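Local coordinates for protein N-acetylgalactosaminyltransferase 7 (Homo sapiens, PDB 6IWR) that is a member of the GT-A class of glycosyltransferases, pairing a family 2 glycosyltransferase domain with a ricin-type beta-trefoil lectin domain, at residues W296-W302 against N356-Y361; P321-M327 against L370-P374; V406-V411 against Y432-L438. One frame throughout, in Å; residues are numbered along the deposited sequence.

Interaction 1: residues W296-W302 against N356-Y361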
# COMPACT_ATOMS: atom_id res chain seq x y z
N TRP A 296 9.68 -20.24 -10.99
CA TRP A 296 9.95 -18.84 -11.26
C TRP A 296 9.21 -18.47 -12.54
O TRP A 296 8.87 -19.34 -13.34
CB TRP A 296 11.45 -18.59 -11.42
CG TRP A 296 12.02 -19.43 -12.50
CD1 TRP A 296 12.07 -19.11 -13.83
CD2 TRP A 296 12.60 -20.73 -12.38
NE1 TRP A 296 12.64 -20.14 -14.54
CE2 TRP A 296 12.98 -21.15 -13.68
CE3 TRP A 296 12.83 -21.59 -11.30
CZ2 TRP A 296 13.57 -22.39 -13.93
CZ3 TRP A 296 13.43 -22.82 -11.54
CH2 TRP A 296 13.79 -23.20 -12.86
N ASP A 297 8.95 -17.18 -12.71
CA ASP A 297 8.52 -16.63 -13.99
C ASP A 297 9.77 -16.10 -14.70
O ASP A 297 10.88 -16.14 -14.17
CB ASP A 297 7.41 -15.58 -13.79
CG ASP A 297 7.92 -14.27 -13.17
OD1 ASP A 297 9.14 -13.98 -13.23
OD2 ASP A 297 7.08 -13.49 -12.63
N TRP A 298 9.61 -15.55 -15.90
CA TRP A 298 10.76 -15.22 -16.73
C TRP A 298 11.37 -13.85 -16.42
O TRP A 298 12.35 -13.45 -17.07
CB TRP A 298 10.37 -15.38 -18.20
CG TRP A 298 9.91 -16.78 -18.34
CD1 TRP A 298 8.62 -17.23 -18.44
CD2 TRP A 298 10.74 -17.94 -18.28
NE1 TRP A 298 8.61 -18.61 -18.49
CE2 TRP A 298 9.89 -19.06 -18.38
CE3 TRP A 298 12.12 -18.14 -18.14
CZ2 TRP A 298 10.38 -20.35 -18.37
CZ3 TRP A 298 12.61 -19.43 -18.14
CH2 TRP A 298 11.74 -20.52 -18.24
N SER A 299 10.83 -13.14 -15.44
CA SER A 299 11.55 -12.06 -14.78
C SER A 299 12.37 -12.57 -13.60
O SER A 299 13.09 -11.78 -12.97
CB SER A 299 10.58 -10.97 -14.30
OG SER A 299 9.36 -11.56 -13.92
N MET A 300 12.27 -13.87 -13.33
CA MET A 300 12.99 -14.55 -12.26
C MET A 300 12.44 -14.21 -10.88
O MET A 300 13.18 -14.19 -9.90
CB MET A 300 14.50 -14.26 -12.32
CG MET A 300 15.28 -15.31 -11.55
SD MET A 300 17.08 -15.15 -11.53
CE MET A 300 17.58 -16.30 -12.79
N LEU A 301 11.14 -13.94 -10.79
CA LEU A 301 10.48 -13.87 -9.51
C LEU A 301 10.11 -15.27 -9.04
O LEU A 301 9.60 -16.09 -9.80
CB LEU A 301 9.23 -13.00 -9.59
CG LEU A 301 9.54 -11.56 -10.00
CD1 LEU A 301 8.25 -10.77 -9.95
CD2 LEU A 301 10.66 -10.95 -9.13
N TRP A 302 10.39 -15.53 -7.77
CA TRP A 302 10.06 -16.79 -7.14
C TRP A 302 8.56 -17.10 -7.25
O TRP A 302 7.73 -16.23 -7.01
CB TRP A 302 10.49 -16.72 -5.68
CG TRP A 302 9.92 -17.77 -4.84
CD1 TRP A 302 8.87 -17.66 -3.98
CD2 TRP A 302 10.36 -19.13 -4.77
NE1 TRP A 302 8.63 -18.86 -3.38
CE2 TRP A 302 9.53 -19.78 -3.85
CE3 TRP A 302 11.38 -19.85 -5.39
CZ2 TRP A 302 9.69 -21.12 -3.54
CZ3 TRP A 302 11.53 -21.19 -5.08
CH2 TRP A 302 10.69 -21.81 -4.16
N ASN A 356 19.24 -18.02 -4.60
CA ASN A 356 18.47 -19.23 -4.47
C ASN A 356 18.38 -19.94 -5.79
O ASN A 356 18.46 -21.15 -5.87
CB ASN A 356 17.08 -18.93 -3.92
CG ASN A 356 16.29 -17.98 -4.79
OD1 ASN A 356 16.73 -16.89 -5.08
ND2 ASN A 356 15.13 -18.41 -5.20
N PHE A 357 18.17 -19.17 -6.84
CA PHE A 357 18.17 -19.67 -8.19
C PHE A 357 19.52 -20.17 -8.68
O PHE A 357 19.60 -21.19 -9.30
CB PHE A 357 17.59 -18.62 -9.12
CG PHE A 357 16.17 -18.28 -8.82
CD1 PHE A 357 15.22 -19.26 -8.73
CD2 PHE A 357 15.79 -16.97 -8.63
CE1 PHE A 357 13.92 -18.94 -8.45
CE2 PHE A 357 14.49 -16.65 -8.35
CZ PHE A 357 13.55 -17.64 -8.26
N GLU A 358 20.57 -19.43 -8.36
CA GLU A 358 21.91 -19.76 -8.79
C GLU A 358 22.43 -21.10 -8.26
O GLU A 358 22.97 -21.88 -9.01
CB GLU A 358 22.85 -18.65 -8.37
CG GLU A 358 24.16 -18.62 -9.12
CD GLU A 358 25.34 -18.99 -8.27
OE1 GLU A 358 25.25 -18.93 -7.05
OE2 GLU A 358 26.37 -19.35 -8.83
N ILE A 359 22.22 -21.36 -6.97
CA ILE A 359 22.59 -22.63 -6.37
C ILE A 359 21.70 -23.75 -6.89
O ILE A 359 22.18 -24.87 -7.10
CB ILE A 359 22.55 -22.52 -4.83
CG1 ILE A 359 23.21 -23.72 -4.16
CG2 ILE A 359 21.12 -22.40 -4.33
CD1 ILE A 359 24.68 -23.80 -4.36
N SER A 360 20.41 -23.47 -7.13
CA SER A 360 19.52 -24.47 -7.72
C SER A 360 20.01 -24.91 -9.10
O SER A 360 20.16 -26.11 -9.36
CB SER A 360 18.09 -23.94 -7.84
OG SER A 360 17.58 -23.58 -6.58
N TYR A 361 20.23 -23.96 -10.02
CA TYR A 361 20.70 -24.34 -11.34
C TYR A 361 22.04 -25.08 -11.25
O TYR A 361 22.20 -26.16 -11.82
CB TYR A 361 20.79 -23.12 -12.27
CG TYR A 361 19.52 -22.30 -12.32
CD1 TYR A 361 18.28 -22.90 -12.39
CD2 TYR A 361 19.57 -20.91 -12.27
CE1 TYR A 361 17.12 -22.15 -12.43
CE2 TYR A 361 18.43 -20.14 -12.31
CZ TYR A 361 17.20 -20.76 -12.39
OH TYR A 361 16.05 -19.99 -12.41

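Interaction 2: residues P321-M327 against L370-P374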
# COMPACT_ATOMS: atom_id res chain seq x y z
N PRO A 321 10.77 -37.66 -0.00
CA PRO A 321 11.27 -36.46 -0.70
C PRO A 321 10.74 -36.41 -2.12
O PRO A 321 10.29 -37.41 -2.68
CB PRO A 321 12.78 -36.65 -0.68
CG PRO A 321 13.01 -37.50 0.52
CD PRO A 321 11.87 -38.46 0.55
N TYR A 322 10.77 -35.20 -2.70
CA TYR A 322 10.48 -35.07 -4.12
C TYR A 322 11.36 -33.98 -4.74
O TYR A 322 11.99 -33.19 -4.03
CB TYR A 322 8.99 -34.82 -4.38
CG TYR A 322 8.37 -33.59 -3.72
CD1 TYR A 322 8.37 -32.35 -4.37
CD2 TYR A 322 7.75 -33.68 -2.48
CE1 TYR A 322 7.80 -31.23 -3.80
CE2 TYR A 322 7.18 -32.56 -1.90
CZ TYR A 322 7.20 -31.34 -2.57
OH TYR A 322 6.62 -30.22 -2.02
N ARG A 323 11.40 -33.96 -6.07
CA ARG A 323 12.24 -33.00 -6.78
C ARG A 323 11.57 -31.63 -6.89
O ARG A 323 10.39 -31.52 -7.23
CB ARG A 323 12.58 -33.52 -8.17
CG ARG A 323 13.18 -34.92 -8.18
CD ARG A 323 13.70 -35.35 -9.54
NE ARG A 323 12.66 -35.43 -10.57
CZ ARG A 323 12.90 -35.85 -11.80
NH1 ARG A 323 14.13 -36.24 -12.12
NH2 ARG A 323 11.94 -35.90 -12.71
N SER A 324 12.34 -30.57 -6.62
CA SER A 324 11.97 -29.21 -6.95
C SER A 324 12.99 -28.61 -7.92
O SER A 324 14.18 -28.88 -7.80
CB SER A 324 11.89 -28.34 -5.69
OG SER A 324 11.63 -26.99 -6.05
N PRO A 325 12.56 -27.79 -8.88
CA PRO A 325 13.55 -27.13 -9.74
C PRO A 325 14.36 -26.06 -9.00
O PRO A 325 15.49 -25.77 -9.41
CB PRO A 325 12.71 -26.51 -10.87
CG PRO A 325 11.34 -27.15 -10.76
CD PRO A 325 11.18 -27.46 -9.28
N ALA A 326 13.81 -25.49 -7.92
CA ALA A 326 14.47 -24.43 -7.18
C ALA A 326 14.02 -24.46 -5.72
O ALA A 326 13.04 -25.12 -5.36
CB ALA A 326 14.16 -23.06 -7.80
N MET A 327 14.74 -23.71 -4.87
CA MET A 327 14.40 -23.53 -3.47
C MET A 327 14.06 -22.06 -3.21
O MET A 327 14.48 -21.17 -3.95
CB MET A 327 15.58 -23.97 -2.58
CG MET A 327 16.83 -23.16 -2.92
SD MET A 327 18.11 -23.09 -1.64
CE MET A 327 18.86 -24.69 -1.92
N LEU A 370 18.02 -31.49 -6.10
CA LEU A 370 17.43 -30.63 -5.09
C LEU A 370 16.10 -31.25 -4.72
O LEU A 370 15.21 -31.36 -5.58
CB LEU A 370 17.25 -29.22 -5.64
CG LEU A 370 17.14 -27.98 -4.76
CD1 LEU A 370 16.07 -27.10 -5.32
CD2 LEU A 370 16.86 -28.33 -3.35
N LEU A 371 15.95 -31.68 -3.47
CA LEU A 371 14.73 -32.34 -3.02
C LEU A 371 14.05 -31.57 -1.90
O LEU A 371 14.72 -31.11 -0.96
CB LEU A 371 15.02 -33.75 -2.55
CG LEU A 371 15.79 -34.55 -3.58
CD1 LEU A 371 16.28 -35.82 -2.93
CD2 LEU A 371 14.88 -34.85 -4.75
N PHE A 372 12.73 -31.41 -2.02
CA PHE A 372 11.90 -30.99 -0.90
C PHE A 372 11.54 -32.21 -0.07
O PHE A 372 11.25 -33.28 -0.61
CB PHE A 372 10.61 -30.31 -1.38
CG PHE A 372 10.81 -28.92 -1.89
CD1 PHE A 372 12.07 -28.41 -2.14
CD2 PHE A 372 9.70 -28.12 -2.16
CE1 PHE A 372 12.23 -27.13 -2.62
CE2 PHE A 372 9.85 -26.84 -2.65
CZ PHE A 372 11.11 -26.35 -2.87
N VAL A 373 11.54 -32.04 1.25
CA VAL A 373 11.40 -33.16 2.18
C VAL A 373 10.12 -32.99 2.99
O VAL A 373 10.13 -32.32 4.02
CB VAL A 373 12.64 -33.27 3.09
CG1 VAL A 373 12.54 -34.47 4.02
CG2 VAL A 373 13.93 -33.32 2.26
N PRO A 374 8.99 -33.59 2.56
CA PRO A 374 7.72 -33.38 3.28
C PRO A 374 7.78 -33.68 4.76
O PRO A 374 6.96 -33.18 5.52
CB PRO A 374 6.77 -34.37 2.58
CG PRO A 374 7.28 -34.41 1.21
CD PRO A 374 8.78 -34.44 1.38

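Interaction 3: residues V406-V411 against Y432-L438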
# COMPACT_ATOMS: atom_id res chain seq x y z
N VAL A 406 20.99 -10.79 -13.58
CA VAL A 406 21.69 -10.88 -14.85
C VAL A 406 22.87 -11.84 -14.76
O VAL A 406 23.16 -12.57 -15.71
CB VAL A 406 22.16 -9.50 -15.32
CG1 VAL A 406 23.08 -9.66 -16.51
CG2 VAL A 406 20.95 -8.64 -15.67
N ARG A 407 23.59 -11.81 -13.65
CA ARG A 407 24.71 -12.74 -13.50
C ARG A 407 24.20 -14.17 -13.56
O ARG A 407 24.73 -15.00 -14.30
CB ARG A 407 25.45 -12.46 -12.19
CG ARG A 407 26.05 -11.05 -12.11
CD ARG A 407 26.79 -10.83 -10.82
NE ARG A 407 27.82 -11.84 -10.63
CZ ARG A 407 29.04 -11.78 -11.17
NH1 ARG A 407 29.38 -10.77 -11.96
NH2 ARG A 407 29.93 -12.74 -10.95
N VAL A 408 23.15 -14.47 -12.82
CA VAL A 408 22.63 -15.83 -12.81
C VAL A 408 22.23 -16.25 -14.21
O VAL A 408 22.59 -17.33 -14.68
CB VAL A 408 21.45 -15.96 -11.84
CG1 VAL A 408 20.91 -17.40 -11.88
CG2 VAL A 408 21.91 -15.60 -10.43
N VAL A 409 21.46 -15.39 -14.90
CA VAL A 409 20.90 -15.76 -16.20
C VAL A 409 22.02 -15.96 -17.22
O VAL A 409 22.02 -16.93 -17.98
CB VAL A 409 19.90 -14.70 -16.67
CG1 VAL A 409 19.63 -14.83 -18.18
CG2 VAL A 409 18.58 -14.79 -15.86
N GLU A 410 22.99 -15.03 -17.24
CA GLU A 410 24.03 -15.06 -18.25
C GLU A 410 24.90 -16.32 -18.14
O GLU A 410 25.45 -16.79 -19.15
CB GLU A 410 24.90 -13.80 -18.14
CG GLU A 410 24.39 -12.55 -18.92
CD GLU A 410 24.10 -12.83 -20.39
OE1 GLU A 410 23.17 -12.17 -20.94
OE2 GLU A 410 24.77 -13.70 -20.97
N VAL A 411 25.05 -16.89 -16.94
CA VAL A 411 25.91 -18.07 -16.84
C VAL A 411 25.11 -19.37 -17.00
O VAL A 411 25.66 -20.36 -17.47
CB VAL A 411 26.73 -18.04 -15.53
CG1 VAL A 411 25.92 -17.52 -14.41
CG2 VAL A 411 27.22 -19.45 -15.16
N TYR A 432 26.90 -6.14 -15.57
CA TYR A 432 26.68 -7.21 -14.59
C TYR A 432 27.97 -7.76 -13.99
O TYR A 432 27.90 -8.52 -13.02
CB TYR A 432 25.85 -8.36 -15.21
CG TYR A 432 26.37 -9.02 -16.48
CD1 TYR A 432 27.25 -10.11 -16.43
CD2 TYR A 432 25.95 -8.59 -17.73
CE1 TYR A 432 27.72 -10.72 -17.61
CE2 TYR A 432 26.41 -9.20 -18.91
CZ TYR A 432 27.30 -10.27 -18.84
OH TYR A 432 27.76 -10.87 -20.01
N GLY A 433 29.15 -7.39 -14.51
CA GLY A 433 30.40 -7.70 -13.86
C GLY A 433 31.08 -8.92 -14.44
O GLY A 433 30.57 -9.60 -15.33
N ASP A 434 32.24 -9.23 -13.89
CA ASP A 434 33.03 -10.35 -14.39
C ASP A 434 32.34 -11.68 -14.09
O ASP A 434 32.05 -11.99 -12.94
CB ASP A 434 34.41 -10.32 -13.77
CG ASP A 434 35.37 -11.24 -14.47
OD1 ASP A 434 34.92 -12.13 -15.21
OD2 ASP A 434 36.59 -11.07 -14.26
N ILE A 435 32.11 -12.49 -15.13
CA ILE A 435 31.40 -13.76 -14.98
C ILE A 435 32.27 -14.89 -15.55
O ILE A 435 31.85 -16.04 -15.65
CB ILE A 435 29.99 -13.66 -15.63
CG1 ILE A 435 28.98 -14.35 -14.73
CG2 ILE A 435 29.87 -14.17 -17.08
CD1 ILE A 435 28.72 -13.57 -13.49
N SER A 436 33.52 -14.55 -15.88
CA SER A 436 34.47 -15.51 -16.46
C SER A 436 34.58 -16.79 -15.65
O SER A 436 34.37 -17.89 -16.17
CB SER A 436 35.85 -14.86 -16.58
OG SER A 436 35.78 -13.66 -17.29
N GLU A 437 35.00 -16.67 -14.39
CA GLU A 437 35.25 -17.87 -13.60
C GLU A 437 34.00 -18.71 -13.47
O GLU A 437 34.05 -19.94 -13.55
CB GLU A 437 35.80 -17.48 -12.22
CG GLU A 437 37.05 -16.63 -12.27
CD GLU A 437 37.51 -16.18 -10.89
OE1 GLU A 437 37.02 -15.14 -10.39
OE2 GLU A 437 38.38 -16.85 -10.29
N LEU A 438 32.84 -18.07 -13.32
CA LEU A 438 31.60 -18.83 -13.26
C LEU A 438 31.37 -19.60 -14.55
O LEU A 438 30.98 -20.77 -14.52
CB LEU A 438 30.44 -17.90 -12.94
CG LEU A 438 30.41 -17.60 -11.44
CD1 LEU A 438 30.35 -16.12 -11.26
CD2 LEU A 438 29.19 -18.26 -10.77

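Interaction 1: residues W296-W302 against N356-Y361
Tyr361 presents its edge to the face of Trp296, placing its OH above the middle of the indole. The planes stand at 86° and the centroid of the six-membered indole ring lies 5.2 Å from that of the Tyr361 ring, which defines an edge-to-face (T-shaped) pair. Trp296 takes the reverse role toward Phe357: its own edge points at the phenyl face in an offset edge-to-face contact, with 5.8 Å between the centroids of its five-membered ring and the Phe357 ring. A chi1 of 58° places Trp296 CG between the backbone N and the carbonyl carbon, the rotamer in which the indole meets both rings. Trp413 also meets the rings of Trp296 and Tyr361.

Met300 slides along Phe357 in the opposing direction. Its SD lies 4.7 Å from the Phe357 ring centroid, oblique to the ring, a Met-aromatic contact, and the bend at chi3 carries CE toward the edge of Tyr361. On another side of the cluster, Phe357 CE1 reaches the edge of the Trp302 ring, 4.1 Å from Trp302 CE3.

The loop, which connects strands 292-296 and 302-306, contains a type I turn from Asp297 to Met300 and an Asx turn, in which Asp297 OD1 accepts from Ser299 N at 2.9 Å; Leu301 N and Ser299 OG donate to the same oxygen. Since no hydrogen bond joins the two segments, their association rests on aromatic, sulfur and apolar packing, while the bonds to Asp297 OD1 stay inside the loop.

Interaction 2: residues P321-M327 against L370-P374
Tyr322 and Phe372 exchange two backbone hydrogen bonds, Tyr322 N to Phe372 O at 2.9 Å and Phe372 N to Tyr322 O at 2.8 Å, the signature of an antiparallel hydrogen-bonded pair. Strand 322-323 is thereby added to strand 369-373 of the mixed sheet in the GT-A domain, whose strand 264-274 runs parallel to 369-373 and bonds to Leu371 and Val373. Ser324 N extends the ladder to Leu370 O over 3.2 Å, with an N-H...O angle of 167°. Between these bonds, Arg323 and Leu371 form a non-hydrogen-bonded pair, and Arg323 CG packs on Leu371 CD2; the guanidinium of Arg323 is engaged by Glu311.

The sheet face bearing Tyr322 and Phe372 carries the aromatic packing. Phe372 CB sits over the tyrosine ring, 4.0 Å from its centroid, as a CH-pi contact, while the two rings themselves meet obliquely. Tyr322 OH bonds to Ala292 O, which ties down the far end of that ring. Ser324 CB covers one face of the Phe372 ring, a second CH-pi contact. Farther along, Leu370 CD1 reaches the backbone of Ala326 and Met327. At the corner where the chain turns, Pro374 CG meets the edge of the Tyr322 ring, 3.6 Å from Tyr322 CE2.

Interaction 3: residues V406-V411 against Y432-L438
Arg407 supplies all three hydrogen bonds found between helix segment 406-411 and segment 432-438, and each ends on a main-chain carbonyl. Arg407 NH1 donates to Tyr432 O at 2.9 Å, an almost in-plane approach for the guanidinium. Asp434 O is gripped end-on by two nitrogens, Arg407 NH1 at 3.1 Å and Arg407 NH2 at 3.0 Å, which arrive from the same face of its carbonyl plane; NH1 stands well above that plane, whereas NH2 is only tilted by 27°. The bend of the arginine at chi3 (55°) folds the guanidinium into the curve of the loop, where acceptors lying close to its plane probably fix its rotation.

A separate set of polar bonds shapes the loop: Asp434 OD1 accepts from Ser436 N at 2.9 Å in an Asx turn and also receives Ser436 OG, at the start of helix 436-444.

Packing is of two kinds. Glu410 CG sits over one face of the Tyr432 ring, 4.0 Å from its centroid, in a CH-pi contact, and Val406 CG1 touches the same ring obliquely. Apolar contact continues with Val411 CG2 against Leu438 CB at 4.2 Å.

Around this junction, Arg407 NE forms a salt bridge with Asp346, and the Glu410 carboxylate is held by Tyr421 and Lys417 of helix 417-423. Val408 and Leu438 both reach helix 355-365, so helices 400-412 and 436-444 meet beside it.

Overall arrangement
Interactions 1 and 2 cross along the chain, their segments alternating, and strand 369-373 follows helix 355-365; their centres lie 14 Å apart. They touch directly: Asn356 ND2 probably hydrogen-bonds Met327 O at 3.1 Å. Interaction 3, also centred 14 Å from interaction 1, meets it through Met300 CE, which is 3.6 Å from Val409 CG2. Interactions 2 and 3 do not touch, their nearest atoms being about 10 Å apart, but helix 355-365 touches both, through Ser360 on Ala326 and Tyr361 on Val408. The bound manganese lies about 11 Å from the side chain of Trp302 and about 13 Å from that of Met327, placing both in its wider surroundings.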